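PDB 3APQ: DnaJ homolog subfamily C member 10 from Mus musculus, which acts in the endoplasmic reticulum as a disulfide reductase that helps proteins fold correctly and helps degrade misfolded ones, and carries a J domain that partners Hsp70. Local coordinates for residues G91-D96 against N120-G125. Sequence-based numbering, arbitrary orientation.
Sequences GIYDDD and NFYSPG
In the first thioredoxin domain of this J-domain fusion, the central strand 117-122 runs into the CxxC motif, and here N120 and Y122 at its C-terminal end meet I92 and Y93 from the loop between helix 83-88 and strand 100-101. The junction illustrates how two chain segments can be joined by aromatic packing and water without one direct hydrogen bond. Its centre is a T-shaped pair: Y93 turns its edge to the face of Y122, ring planes 88° apart and centroids 5.7 Å apart. Beside it, I92 CG1 lies 3.9 Å from Y122 CE1, while I92 CG2 sits 3.5 Å above the Y93 ring plane, over its centre, so the two branches of I92 divide between the rings. Y122 holds CG between its backbone N and carbonyl carbon (chi1 67°), and its ring projects toward the loop. There, Y122 OH is linked to two waters, one accepting from I92 N and the other from Y93 N; the hydroxyl thus serves two backbone amides of the turn G91-D94 through single-water bridges. At the far end, N120 ND2 stands 3.2 Å from Y93 OH at a poor angle for bonding, and a third water, 2.6 Å from Y93 OH, joins the two groups instead. Both tyrosine hydroxyls therefore bond to water within a largely buried contact. Beyond it, Y93 also packs on W136 and A133 of helix 127-142 and on A151 of strand 148-153, Y122 touches C129 of the redox-active pair, and D94 forms a salt bridge with R20 of the J domain.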
loop_
_atom_site.group_PDB
_atom_site.type_symbol
_atom_site.label_atom_id
_atom_site.label_comp_id
_atom_site.label_asym_id
_atom_site.label_seq_id
_atom_site.Cartn_x
_atom_site.Cartn_y
_atom_site.Cartn_z
ATOM N N GLY A 91 -0.517 4.187 -4.419
ATOM C CA GLY A 91 -0.111 4.671 -3.080
ATOM C C GLY A 91 -1.231 5.439 -2.400
ATOM O O GLY A 91 -1.024 6.538 -1.878
ATOM N N ILE A 92 -2.435 4.858 -2.444
ATOM C CA ILE A 92 -3.672 5.541 -2.069
ATOM C C ILE A 92 -3.586 6.311 -0.763
ATOM O O ILE A 92 -4.133 7.416 -0.640
ATOM C CB ILE A 92 -4.862 4.434 -1.887
ATOM C CG1 ILE A 92 -5.211 3.884 -3.267
ATOM C CG2 ILE A 92 -6.116 4.995 -1.338
ATOM C CD1 ILE A 92 -5.148 5.008 -4.370
ATOM N N TYR A 93 -2.992 5.680 0.234
ATOM C CA TYR A 93 -3.039 6.294 1.572
ATOM C C TYR A 93 -1.740 6.890 2.008
ATOM O O TYR A 93 -1.622 7.160 3.190
ATOM C CB TYR A 93 -3.521 5.270 2.637
ATOM C CG TYR A 93 -4.980 4.861 2.388
ATOM C CD1 TYR A 93 -6.029 5.800 2.456
ATOM C CD2 TYR A 93 -5.293 3.534 2.048
ATOM C CE1 TYR A 93 -7.365 5.420 2.226
ATOM C CE2 TYR A 93 -6.598 3.166 1.771
ATOM C CZ TYR A 93 -7.626 4.117 1.881
ATOM O OH TYR A 93 -8.898 3.711 1.617
ATOM N N ASP A 94 -0.807 7.092 1.075
ATOM C CA ASP A 94 0.554 7.601 1.379
ATOM C C ASP A 94 0.616 9.008 1.932
ATOM O O ASP A 94 1.613 9.376 2.555
ATOM C CB ASP A 94 1.461 7.511 0.165
ATOM C CG ASP A 94 1.884 6.059 -0.137
ATOM O OD1 ASP A 94 1.562 5.139 0.678
ATOM O OD2 ASP A 94 2.512 5.845 -1.191
ATOM N N ASP A 95 -0.422 9.818 1.660
ATOM C CA ASP A 95 -0.470 11.157 2.223
ATOM C C ASP A 95 -1.387 11.294 3.432
ATOM O O ASP A 95 -1.698 12.426 3.789
ATOM C CB ASP A 95 -0.929 12.183 1.167
ATOM C CG ASP A 95 -0.015 12.255 -0.016
ATOM O OD1 ASP A 95 1.230 12.235 0.151
ATOM O OD2 ASP A 95 -0.526 12.383 -1.145
ATOM N N ASP A 96 -1.829 10.169 4.031
ATOM C CA ASP A 96 -2.695 10.125 5.195
ATOM C C ASP A 96 -1.872 9.538 6.336
ATOM O O ASP A 96 -1.732 8.324 6.440
ATOM C CB ASP A 96 -3.936 9.270 4.894
ATOM C CG ASP A 96 -4.581 9.698 3.605
ATOM O OD1 ASP A 96 -4.945 10.896 3.566
ATOM O OD2 ASP A 96 -4.640 8.897 2.632
ATOM N N ASN A 120 -8.036 -2.145 6.149
ATOM C CA ASN A 120 -8.779 -2.065 4.912
ATOM C C ASN A 120 -7.949 -2.758 3.849
ATOM O O ASN A 120 -6.868 -2.239 3.474
ATOM C CB ASN A 120 -8.965 -0.592 4.544
ATOM C CG ASN A 120 -9.589 -0.388 3.180
ATOM O OD1 ASN A 120 -9.949 -1.345 2.494
ATOM N ND2 ASN A 120 -9.774 0.872 2.808
ATOM N N PHE A 121 -8.439 -3.915 3.397
ATOM C CA PHE A 121 -7.839 -4.681 2.293
ATOM C C PHE A 121 -8.500 -4.203 1.009
ATOM O O PHE A 121 -9.715 -4.379 0.808
ATOM C CB PHE A 121 -8.065 -6.198 2.431
ATOM C CG PHE A 121 -7.310 -6.824 3.572
ATOM C CD1 PHE A 121 -6.097 -7.444 3.354
ATOM C CD2 PHE A 121 -7.860 -6.831 4.853
ATOM C CE1 PHE A 121 -5.402 -8.024 4.420
ATOM C CE2 PHE A 121 -7.162 -7.394 5.933
ATOM C CZ PHE A 121 -5.939 -7.996 5.700
ATOM N N TYR A 122 -7.719 -3.575 0.161
ATOM C CA TYR A 122 -8.264 -2.986 -1.083
ATOM C C TYR A 122 -7.487 -3.492 -2.299
ATOM O O TYR A 122 -6.515 -4.236 -2.169
ATOM C CB TYR A 122 -8.256 -1.432 -0.937
ATOM C CG TYR A 122 -6.861 -0.821 -0.867
ATOM C CD1 TYR A 122 -6.257 -0.389 -2.033
ATOM C CD2 TYR A 122 -6.145 -0.678 0.332
ATOM C CE1 TYR A 122 -4.981 0.134 -2.058
ATOM C CE2 TYR A 122 -4.788 -0.113 0.307
ATOM C CZ TYR A 122 -4.257 0.295 -0.899
ATOM O OH TYR A 122 -2.992 0.885 -1.075
ATOM N N SER A 123 -7.925 -3.127 -3.507
ATOM C CA SER A 123 -7.242 -3.554 -4.707
ATOM C C SER A 123 -7.304 -2.385 -5.696
ATOM O O SER A 123 -8.262 -1.609 -5.655
ATOM C CB SER A 123 -7.893 -4.818 -5.271
ATOM O OG SER A 123 -7.333 -5.201 -6.511
ATOM N N PRO A 124 -6.265 -2.240 -6.551
ATOM C CA PRO A 124 -6.303 -1.174 -7.551
ATOM C C PRO A 124 -7.495 -1.423 -8.529
ATOM O O PRO A 124 -7.925 -2.567 -8.708
ATOM C CB PRO A 124 -4.941 -1.327 -8.283
ATOM C CG PRO A 124 -4.473 -2.720 -7.988
ATOM C CD PRO A 124 -4.955 -2.923 -6.547
ATOM N N GLY A 125 -8.042 -0.378 -9.128
ATOM C CA GLY A 125 -9.113 -0.572 -10.098
ATOM C C GLY A 125 -10.455 -0.927 -9.452
ATOM O O GLY A 125 -11.305 -1.563 -10.085
HETATM O O HOH W 1 -2.652 2.096 -3.578
HETATM O O HOH W 2 -2.015 2.829 0.506
HETATM O O HOH W 3 -10.049 2.147 -0.106
#